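Side-chain contacts in hemin degrading factor (Pseudomonas aeruginosa, PDB 4MF9), which binds heme and probably both traffics and degrades it: residues 250-255 / 262-267; 254-259 / 280-285. One frame throughout, in Å; residues are numbered along the deposited sequence.

Interaction 1 of 2, residues 250-255 / 262-267; sequences KLFEAA and IMVFVG. With HEM (protoporphyrin IX containing Fe), chain C.
Phe252 reaches from the helix to the strand with one corner of its ring. Atom CE1 lies 4.1 Å from Val264 CG2, which sits at the ring edge near its plane, and 4.2 Å from Ile262 CD1, which approaches obliquely. The Ile262 chain crosses the phenyl group at about a right angle. With CG1 held between the backbone N and carbonyl carbon (chi1 60°) and an extended second torsion, its terminal methyl is carried to the ring while CG2 turns to Ala255, whose CB is 4.4 Å from Ile262 CG2. Helix 247-258 thus packs on one face of an antiparallel sheet in the HemS/ChuX-type domain, running roughly against the strand (146° between segment axes). Alternation along the strand sends Met263 and Phe265 to the other face, where heme lies. Phe265 CZ comes within 3.5 Å of HEM CHA, and Met263, bent at its last torsion, brings SD to 3.9 Å from HEM CMA. Strands 271-277 and 332-338 flank this strand and hydrogen-bond to it along both edges. Leu353 of helix 348-355 packs on Ala255, and Phe337 meets the Phe265 ring with planes at about 55°.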
ATOM      1  N   LYS A 250     -12.501  -9.962  13.033  1.00 18.72           N
ATOM      2  CA  LYS A 250     -13.829  -9.948  13.585  1.00 15.78           C
ATOM      3  C   LYS A 250     -14.568  -8.691  13.268  1.00 18.49           C
ATOM      4  O   LYS A 250     -15.693  -8.745  13.020  1.00 16.02           O
ATOM      5  CB  LYS A 250     -13.802 -10.216  15.052  1.00 17.19           C
ATOM      6  CG  LYS A 250     -13.536 -11.655  15.363  1.00 18.04           C
ATOM      7  CD  LYS A 250     -12.810 -11.798  16.633  1.00 25.28           C
ATOM      8  CE  LYS A 250     -12.848 -13.222  17.101  1.00 29.44           C
ATOM      9  NZ  LYS A 250     -12.818 -13.304  18.556  1.00 31.78           N
ATOM     10  N   LEU A 251     -13.862  -7.561  13.267  1.00 16.75           N
ATOM     11  CA  LEU A 251     -14.439  -6.269  12.884  1.00 15.05           C
ATOM     12  C   LEU A 251     -14.848  -6.248  11.410  1.00 16.69           C
ATOM     13  O   LEU A 251     -15.914  -5.722  11.064  1.00 14.78           O
ATOM     14  CB  LEU A 251     -13.492  -5.102  13.221  1.00 12.01           C
ATOM     15  CG  LEU A 251     -14.082  -3.711  12.981  1.00 15.05           C
ATOM     16  CD1 LEU A 251     -13.585  -2.716  13.997  1.00 15.75           C
ATOM     17  CD2 LEU A 251     -13.711  -3.233  11.580  1.00 16.13           C
ATOM     18  N   PHE A 252     -13.995  -6.797  10.543  1.00 14.02           N
ATOM     19  CA  PHE A 252     -14.349  -6.962   9.135  1.00 16.84           C
ATOM     20  C   PHE A 252     -15.635  -7.778   9.023  1.00 15.49           C
ATOM     21  O   PHE A 252     -16.578  -7.379   8.327  1.00 15.20           O
ATOM     22  CB  PHE A 252     -13.228  -7.680   8.374  1.00 14.87           C
ATOM     23  CG  PHE A 252     -12.152  -6.759   7.834  1.00 11.61           C
ATOM     24  CD1 PHE A 252     -12.421  -5.889   6.784  1.00 12.04           C
ATOM     25  CD2 PHE A 252     -10.862  -6.802   8.353  1.00 11.49           C
ATOM     26  CE1 PHE A 252     -11.417  -5.050   6.277  1.00 16.50           C
ATOM     27  CE2 PHE A 252      -9.861  -5.970   7.855  1.00  9.72           C
ATOM     28  CZ  PHE A 252     -10.141  -5.099   6.811  1.00 10.30           C
ATOM     29  N   GLU A 253     -15.689  -8.879   9.753  1.00 17.26           N
ATOM     30  CA  GLU A 253     -16.818  -9.790   9.736  1.00 18.81           C
ATOM     31  C   GLU A 253     -18.083  -9.090  10.186  1.00 22.56           C
ATOM     32  O   GLU A 253     -19.111  -9.171   9.578  1.00 19.91           O
ATOM     33  CB  GLU A 253     -16.502 -10.960  10.639  1.00 21.73           C
ATOM     34  CG  GLU A 253     -15.841 -12.085   9.910  1.00 22.94           C
ATOM     35  CD  GLU A 253     -15.141 -13.080  10.775  1.00 25.88           C
ATOM     36  OE1 GLU A 253     -14.930 -12.832  11.946  1.00 26.42           O
ATOM     37  OE2 GLU A 253     -14.760 -14.125  10.255  1.00 29.35           O
ATOM     38  N   ALA A 254     -17.962  -8.290  11.232  1.00 25.79           N
ATOM     39  CA  ALA A 254     -19.098  -7.538  11.753  1.00 21.61           C
ATOM     40  C   ALA A 254     -19.525  -6.453  10.768  1.00 21.33           C
ATOM     41  O   ALA A 254     -20.715  -6.228  10.570  1.00 21.67           O
ATOM     42  CB  ALA A 254     -18.757  -6.933  13.106  1.00 25.82           C
ATOM     43  N   ALA A 255     -18.554  -5.775  10.156  1.00 18.57           N
ATOM     44  CA  ALA A 255     -18.848  -4.751   9.150  1.00 18.40           C
ATOM     45  C   ALA A 255     -19.484  -5.378   7.910  1.00 18.41           C
ATOM     46  O   ALA A 255     -20.333  -4.772   7.246  1.00 17.94           O
ATOM     47  CB  ALA A 255     -17.573  -3.991   8.767  1.00 15.09           C
ATOM     48  N   ILE A 262     -16.739   1.435   5.039  1.00 20.39           N
ATOM     49  CA  ILE A 262     -15.526   1.696   5.798  1.00 15.93           C
ATOM     50  C   ILE A 262     -14.437   2.196   4.859  1.00 16.52           C
ATOM     51  O   ILE A 262     -14.668   2.333   3.661  1.00 18.78           O
ATOM     52  CB  ILE A 262     -15.054   0.428   6.493  1.00 12.71           C
ATOM     53  CG1 ILE A 262     -14.774  -0.655   5.451  1.00 11.69           C
ATOM     54  CG2 ILE A 262     -16.122  -0.052   7.487  1.00 15.60           C
ATOM     55  CD1 ILE A 262     -14.210  -1.938   6.029  1.00 10.54           C
ATOM     56  N   MET A 263     -13.272   2.504   5.376  1.00 15.97           N
ATOM     57  CA  MET A 263     -12.090   2.852   4.613  1.00 14.96           C
ATOM     58  C   MET A 263     -10.956   1.940   5.011  1.00 14.47           C
ATOM     59  O   MET A 263     -10.734   1.758   6.165  1.00 14.19           O
ATOM     60  CB  MET A 263     -11.683   4.292   4.843  1.00 12.32           C
ATOM     61  CG  MET A 263     -12.722   5.295   4.479  1.00 16.82           C
ATOM     62  SD  MET A 263     -12.289   6.989   4.720  1.00 21.19           S
ATOM     63  CE  MET A 263     -11.177   7.154   3.347  1.00 18.54           C
ATOM     64  N   VAL A 264     -10.274   1.373   4.046  1.00 10.08           N
ATOM     65  CA  VAL A 264      -9.188   0.514   4.299  1.00 10.58           C
ATOM     66  C   VAL A 264      -7.924   1.067   3.637  1.00 11.34           C
ATOM     67  O   VAL A 264      -7.893   1.119   2.454  1.00 10.88           O
ATOM     68  CB  VAL A 264      -9.471  -0.920   3.758  1.00 10.39           C
ATOM     69  CG1 VAL A 264      -8.320  -1.821   3.988  1.00 10.29           C
ATOM     70  CG2 VAL A 264     -10.743  -1.507   4.330  1.00 10.76           C
ATOM     71  N   PHE A 265      -6.926   1.421   4.444  1.00 10.97           N
ATOM     72  CA  PHE A 265      -5.663   2.008   3.984  1.00 11.90           C
ATOM     73  C   PHE A 265      -4.584   0.944   4.029  1.00  8.76           C
ATOM     74  O   PHE A 265      -4.341   0.352   5.076  1.00  9.58           O
ATOM     75  CB  PHE A 265      -5.212   3.142   4.932  1.00 10.56           C
ATOM     76  CG  PHE A 265      -5.965   4.444   4.768  1.00 11.83           C
ATOM     77  CD1 PHE A 265      -7.317   4.533   5.079  1.00 16.53           C
ATOM     78  CD2 PHE A 265      -5.301   5.589   4.364  1.00 14.35           C
ATOM     79  CE1 PHE A 265      -7.992   5.739   4.947  1.00 18.00           C
ATOM     80  CE2 PHE A 265      -5.972   6.792   4.227  1.00 15.44           C
ATOM     81  CZ  PHE A 265      -7.320   6.862   4.514  1.00 16.85           C
ATOM     82  N   VAL A 266      -3.931   0.707   2.942  1.00  8.52           N
ATOM     83  CA  VAL A 266      -2.787  -0.160   2.896  1.00  8.84           C
ATOM     84  C   VAL A 266      -1.656   0.441   2.090  1.00 10.82           C
ATOM     85  O   VAL A 266      -1.846   0.809   1.014  1.00  8.83           O
ATOM     86  CB  VAL A 266      -3.167  -1.543   2.291  1.00  8.41           C
ATOM     87  CG1 VAL A 266      -1.962  -2.391   2.017  1.00  7.77           C
ATOM     88  CG2 VAL A 266      -4.107  -2.285   3.225  1.00  9.61           C
ATOM     89  N   GLY A 267      -0.488   0.484   2.669  1.00  8.64           N
ATOM     90  CA  GLY A 267       0.636   1.030   1.951  1.00 11.21           C
ATOM     91  C   GLY A 267       2.000   0.586   2.419  1.00 12.85           C
ATOM     92  O   GLY A 267       2.147  -0.313   3.250  1.00 12.97           O
TER
HETATM   93  CHA HEM C 400      -6.711   9.979   6.014  1.00 28.73           C
HETATM   94  CHB HEM C 400      -9.479  11.920   2.698  1.00 33.91           C
HETATM   95  CHC HEM C 400      -5.578  13.840   0.644  1.00 26.79           C
HETATM   96  CHD HEM C 400      -2.871  10.912   3.293  1.00 28.76           C
HETATM   97  C1A HEM C 400      -7.808  10.418   5.330  1.00 31.87           C
HETATM   98  C2A HEM C 400      -9.162  10.241   5.733  1.00 27.98           C
HETATM   99  C3A HEM C 400      -9.917  10.802   4.819  1.00 29.10           C
HETATM  100  C4A HEM C 400      -9.055  11.278   3.831  1.00 31.92           C
HETATM  101  CMA HEM C 400     -11.419  10.836   4.830  1.00 32.10           C
HETATM  102  CAA HEM C 400      -9.686   9.595   6.967  1.00 27.87           C
HETATM  103  CBA HEM C 400     -10.737  10.389   7.784  1.00 24.17           C
HETATM  104  CGA HEM C 400     -10.023  11.506   8.454  1.00 30.83           C
HETATM  105  O1A HEM C 400     -10.478  12.647   8.454  1.00 29.43           O
HETATM  106  O2A HEM C 400      -8.978  11.246   8.987  1.00 33.39           O
HETATM  107  C1B HEM C 400      -8.591  12.617   1.889  1.00 36.28           C
HETATM  108  C2B HEM C 400      -9.099  13.395   0.837  1.00 34.96           C
HETATM  109  C3B HEM C 400      -8.047  13.965   0.233  1.00 36.84           C
HETATM  110  C4B HEM C 400      -6.851  13.488   0.964  1.00 31.96           C
HETATM  111  CMB HEM C 400     -10.547  13.579   0.497  1.00 33.21           C
HETATM  112  CAB HEM C 400      -8.194  14.891  -0.929  1.00 33.97           C
HETATM  113  CBB HEM C 400      -7.323  15.063  -1.875  1.00 34.67           C
HETATM  114  C1C HEM C 400      -4.493  13.245   1.171  1.00 26.74           C
HETATM  115  C2C HEM C 400      -3.187  13.557   0.857  1.00 29.46           C
HETATM  116  C3C HEM C 400      -2.398  12.736   1.603  1.00 31.94           C
HETATM  117  C4C HEM C 400      -3.232  11.893   2.391  1.00 29.13           C
HETATM  118  CMC HEM C 400      -2.733  14.615  -0.102  1.00 30.96           C
HETATM  119  CAC HEM C 400      -0.955  12.720   1.578  1.00 32.03           C
HETATM  120  CBC HEM C 400      -0.370  11.733   2.188  1.00 32.67           C
HETATM  121  C1D HEM C 400      -3.706  10.414   4.301  1.00 32.53           C
HETATM  122  C2D HEM C 400      -3.251   9.554   5.436  1.00 30.74           C
HETATM  123  C3D HEM C 400      -4.330   9.326   6.179  1.00 28.52           C
HETATM  124  C4D HEM C 400      -5.431  10.023   5.505  1.00 30.18           C
HETATM  125  CMD HEM C 400      -1.871   9.021   5.758  1.00 26.64           C
HETATM  126  CAD HEM C 400      -4.385   8.500   7.438  1.00 28.99           C
HETATM  127  CBD HEM C 400      -4.444   9.439   8.642  1.00 26.92           C
HETATM  128  CGD HEM C 400      -4.162   8.906  10.014  1.00 29.60           C
HETATM  129  O1D HEM C 400      -4.992   9.173  10.856  1.00 24.87           O
HETATM  130  O2D HEM C 400      -3.158   8.281  10.319  1.00 25.82           O
HETATM  131  NA  HEM C 400      -7.762  11.053   4.146  1.00 29.91           N
HETATM  132  NB  HEM C 400      -7.254  12.692   1.953  1.00 33.17           N
HETATM  133  NC  HEM C 400      -4.478  12.270   2.080  1.00 30.13           N
HETATM  134  ND  HEM C 400      -5.006  10.644   4.401  1.00 30.08           N
HETATM  135 FE   HEM C 400      -6.043  11.652   3.265  1.00 33.94          FE

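Interaction 2 of 2, residues 254-259 / 280-285; sequences AAAESG and CNLKWL
Ala256 turns its methyl toward the 280-285 segment and overlaps the isobutyl group of Leu282, with the backbone carbonyl of Cys280 as its second neighbour. The modelled separation of Ala256 CB and Leu282 CD2 is too short for two carbons, so the overlap is sound as a neighbourhood but doubtful in detail. The other approach is ordinary, Ala256 CB standing 3.8 Å from Cys280 O. Leu282 points toward the helix with CG anti to its carbonyl carbon (chi1 -74°), though which branch touches the alanine is not secure. Cys280 takes part through its backbone, its CB being directed away from the helix; with only a methyl at Ala256 between them, the CA atoms of Ala256 and Cys280 lie 4.9 Å apart. The helix is finishing here: Gly259 N still bonds to Ala255 O at 3.0 Å, but Gly259 itself has left helical angles with a positive phi of 82°. On the strand side, the carboxylate of Asp293 receives the amides of Cys280 and Asn281 on its two oxygens, fixing the loop that leads into strand 282-285, an outermost strand of its sheet within the chain. There Asn281 pairs with Leu292 and Lys283 with Asn290 through the backbone. No hydrogen bond crosses between the two segments, which implies that this surface meeting relies on undirected van der Waals contact, a methyl against a leucine side chain and a carbonyl.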
ATOM      1  N   ALA A 254     -17.962  -8.290  11.232  1.00 25.79           N
ATOM      2  CA  ALA A 254     -19.098  -7.538  11.753  1.00 21.61           C
ATOM      3  C   ALA A 254     -19.525  -6.453  10.768  1.00 21.33           C
ATOM      4  O   ALA A 254     -20.715  -6.228  10.570  1.00 21.67           O
ATOM      5  CB  ALA A 254     -18.757  -6.933  13.106  1.00 25.82           C
ATOM      6  N   ALA A 255     -18.554  -5.775  10.156  1.00 18.57           N
ATOM      7  CA  ALA A 255     -18.848  -4.751   9.150  1.00 18.40           C
ATOM      8  C   ALA A 255     -19.484  -5.378   7.910  1.00 18.41           C
ATOM      9  O   ALA A 255     -20.333  -4.772   7.246  1.00 17.94           O
ATOM     10  CB  ALA A 255     -17.573  -3.991   8.767  1.00 15.09           C
ATOM     11  N   ALA A 256     -19.049  -6.586   7.580  1.00 14.81           N
ATOM     12  CA  ALA A 256     -19.638  -7.289   6.458  1.00 18.00           C
ATOM     13  C   ALA A 256     -21.101  -7.549   6.784  1.00 24.16           C
ATOM     14  O   ALA A 256     -21.980  -7.359   5.940  1.00 23.11           O
ATOM     15  CB  ALA A 256     -18.914  -8.581   6.212  1.00 18.97           C
ATOM     16  N   GLU A 257     -21.331  -7.909   8.036  1.00 22.93           N
ATOM     17  CA  GLU A 257     -22.640  -8.285   8.542  1.00 27.18           C
ATOM     18  C   GLU A 257     -23.606  -7.129   8.377  1.00 27.77           C
ATOM     19  O   GLU A 257     -24.702  -7.358   7.974  1.00 31.91           O
ATOM     20  CB  GLU A 257     -22.558  -8.994   9.939  1.00 27.10           C
ATOM     21  CG  GLU A 257     -21.885 -10.404   9.847  1.00 33.29           C
ATOM     22  CD  GLU A 257     -22.054 -11.422  11.011  1.00 44.26           C
ATOM     23  OE1 GLU A 257     -21.460 -11.314  12.089  1.00 50.48           O
ATOM     24  OE2 GLU A 257     -22.752 -12.418  10.847  1.00 46.02           O
ATOM     25  N   SER A 258     -23.196  -5.907   8.672  1.00 25.72           N
ATOM     26  CA  SER A 258     -24.027  -4.719   8.587  1.00 20.21           C
ATOM     27  C   SER A 258     -24.045  -3.811   7.386  1.00 26.42           C
ATOM     28  O   SER A 258     -24.899  -3.022   7.275  1.00 26.54           O
ATOM     29  CB  SER A 258     -23.799  -3.858   9.805  1.00 28.38           C
ATOM     30  OG  SER A 258     -22.911  -2.785   9.616  1.00 36.49           O
ATOM     31  N   GLY A 259     -23.102  -3.945   6.487  1.00 24.70           N
ATOM     32  CA  GLY A 259     -23.076  -3.122   5.286  1.00 25.59           C
ATOM     33  C   GLY A 259     -22.461  -1.758   5.532  1.00 26.66           C
ATOM     34  O   GLY A 259     -22.580  -0.845   4.710  1.00 24.81           O
ATOM     35  N   CYS A 280     -18.168  -7.151   1.639  1.00 22.45           N
ATOM     36  CA  CYS A 280     -19.286  -8.100   1.663  1.00 24.46           C
ATOM     37  C   CYS A 280     -18.809  -9.523   1.806  1.00 22.61           C
ATOM     38  O   CYS A 280     -19.185 -10.217   2.742  1.00 21.06           O
ATOM     39  CB  CYS A 280     -20.141  -7.996   0.395  1.00 19.75           C
ATOM     40  SG  CYS A 280     -20.852  -6.363   0.084  1.00 38.90           S
ATOM     41  N   ASN A 281     -17.931  -9.940   0.920  1.00 22.48           N
ATOM     42  CA  ASN A 281     -17.577 -11.322   0.857  1.00 22.85           C
ATOM     43  C   ASN A 281     -16.260 -11.556   1.454  1.00 22.69           C
ATOM     44  O   ASN A 281     -15.327 -11.027   0.977  1.00 25.04           O
ATOM     45  CB  ASN A 281     -17.584 -11.744  -0.623  1.00 23.93           C
ATOM     46  CG  ASN A 281     -17.923 -13.161  -0.779  1.00 30.63           C
ATOM     47  OD1 ASN A 281     -17.071 -14.017  -0.690  1.00 35.26           O
ATOM     48  ND2 ASN A 281     -19.187 -13.428  -0.983  1.00 34.54           N
ATOM     49  N   LEU A 282     -16.183 -12.373   2.492  1.00 20.58           N
ATOM     50  CA  LEU A 282     -15.011 -12.533   3.277  1.00 16.45           C
ATOM     51  C   LEU A 282     -14.632 -14.000   3.409  1.00 18.28           C
ATOM     52  O   LEU A 282     -15.484 -14.816   3.506  1.00 23.30           O
ATOM     53  CB  LEU A 282     -15.238 -11.957   4.675  1.00 18.68           C
ATOM     54  CG  LEU A 282     -15.291 -10.453   4.947  1.00 24.58           C
ATOM     55  CD1 LEU A 282     -15.484  -9.642   3.721  1.00 20.42           C
ATOM     56  CD2 LEU A 282     -16.308 -10.076   6.018  1.00 21.53           C
ATOM     57  N   LYS A 283     -13.358 -14.305   3.453  1.00 17.87           N
ATOM     58  CA  LYS A 283     -12.935 -15.673   3.599  1.00 17.11           C
ATOM     59  C   LYS A 283     -11.558 -15.913   4.200  1.00 16.89           C
ATOM     60  O   LYS A 283     -10.602 -15.265   3.831  1.00 14.18           O
ATOM     61  CB  LYS A 283     -13.023 -16.327   2.224  1.00 19.12           C
ATOM     62  CG  LYS A 283     -12.396 -17.681   2.131  1.00 20.25           C
ATOM     63  CD  LYS A 283     -13.371 -18.753   2.498  1.00 21.85           C
ATOM     64  CE  LYS A 283     -14.302 -19.017   1.350  1.00 25.83           C
ATOM     65  NZ  LYS A 283     -14.010 -20.135   0.451  1.00 18.52           N
ATOM     66  N   TRP A 284     -11.464 -16.896   5.051  1.00 10.11           N
ATOM     67  CA  TRP A 284     -10.226 -17.382   5.556  1.00 14.04           C
ATOM     68  C   TRP A 284      -9.594 -18.443   4.631  1.00 19.48           C
ATOM     69  O   TRP A 284     -10.256 -19.276   4.116  1.00 18.14           O
ATOM     70  CB  TRP A 284     -10.446 -18.032   6.894  1.00 21.56           C
ATOM     71  CG  TRP A 284     -10.647 -17.102   8.043  1.00 21.91           C
ATOM     72  CD1 TRP A 284     -11.819 -16.694   8.554  1.00 21.82           C
ATOM     73  CD2 TRP A 284      -9.641 -16.456   8.761  1.00 19.38           C
ATOM     74  NE1 TRP A 284     -11.602 -15.841   9.582  1.00 21.65           N
ATOM     75  CE2 TRP A 284     -10.256 -15.698   9.745  1.00 23.63           C
ATOM     76  CE3 TRP A 284      -8.255 -16.462   8.693  1.00 22.81           C
ATOM     77  CZ2 TRP A 284      -9.524 -14.905  10.631  1.00 20.81           C
ATOM     78  CZ3 TRP A 284      -7.544 -15.689   9.577  1.00 21.12           C
ATOM     79  CH2 TRP A 284      -8.171 -14.928  10.527  1.00 18.86           C
ATOM     80  N   LEU A 285      -8.295 -18.423   4.460  1.00 15.14           N
ATOM     81  CA  LEU A 285      -7.568 -19.523   3.897  1.00 17.78           C
ATOM     82  C   LEU A 285      -6.312 -19.568   4.650  1.00 17.05           C
ATOM     83  O   LEU A 285      -5.504 -18.703   4.503  1.00 19.77           O
ATOM     84  CB  LEU A 285      -7.257 -19.291   2.411  1.00 19.62           C
ATOM     85  CG  LEU A 285      -7.045 -20.436   1.409  1.00 18.31           C
ATOM     86  CD1 LEU A 285      -7.735 -21.686   1.815  1.00 16.14           C
ATOM     87  CD2 LEU A 285      -7.614 -19.933   0.115  1.00 21.59           C
TER

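Both contacts draw on helix 247-258 and share Ala254 and Ala255, yet they join it to different parts of the fold. Interaction 1 lies in the core, every touching residue buried, and sets the helix on the sheet whose far side holds heme. Interaction 2 is a surface contact, away from the annotated sites, and brings the helix end to the edge strand of the other antiparallel sheet. Neither has a hydrogen bond across its segments; interaction 1 uses an aromatic ring and branched aliphatic chains, interaction 2 a methyl group, a leucine and a carbonyl. Their centres are about 9 Å apart, and they adjoin around Leu282 and the Phe252-Glu253 backbone, where the position of the leucine methyl is doubtful.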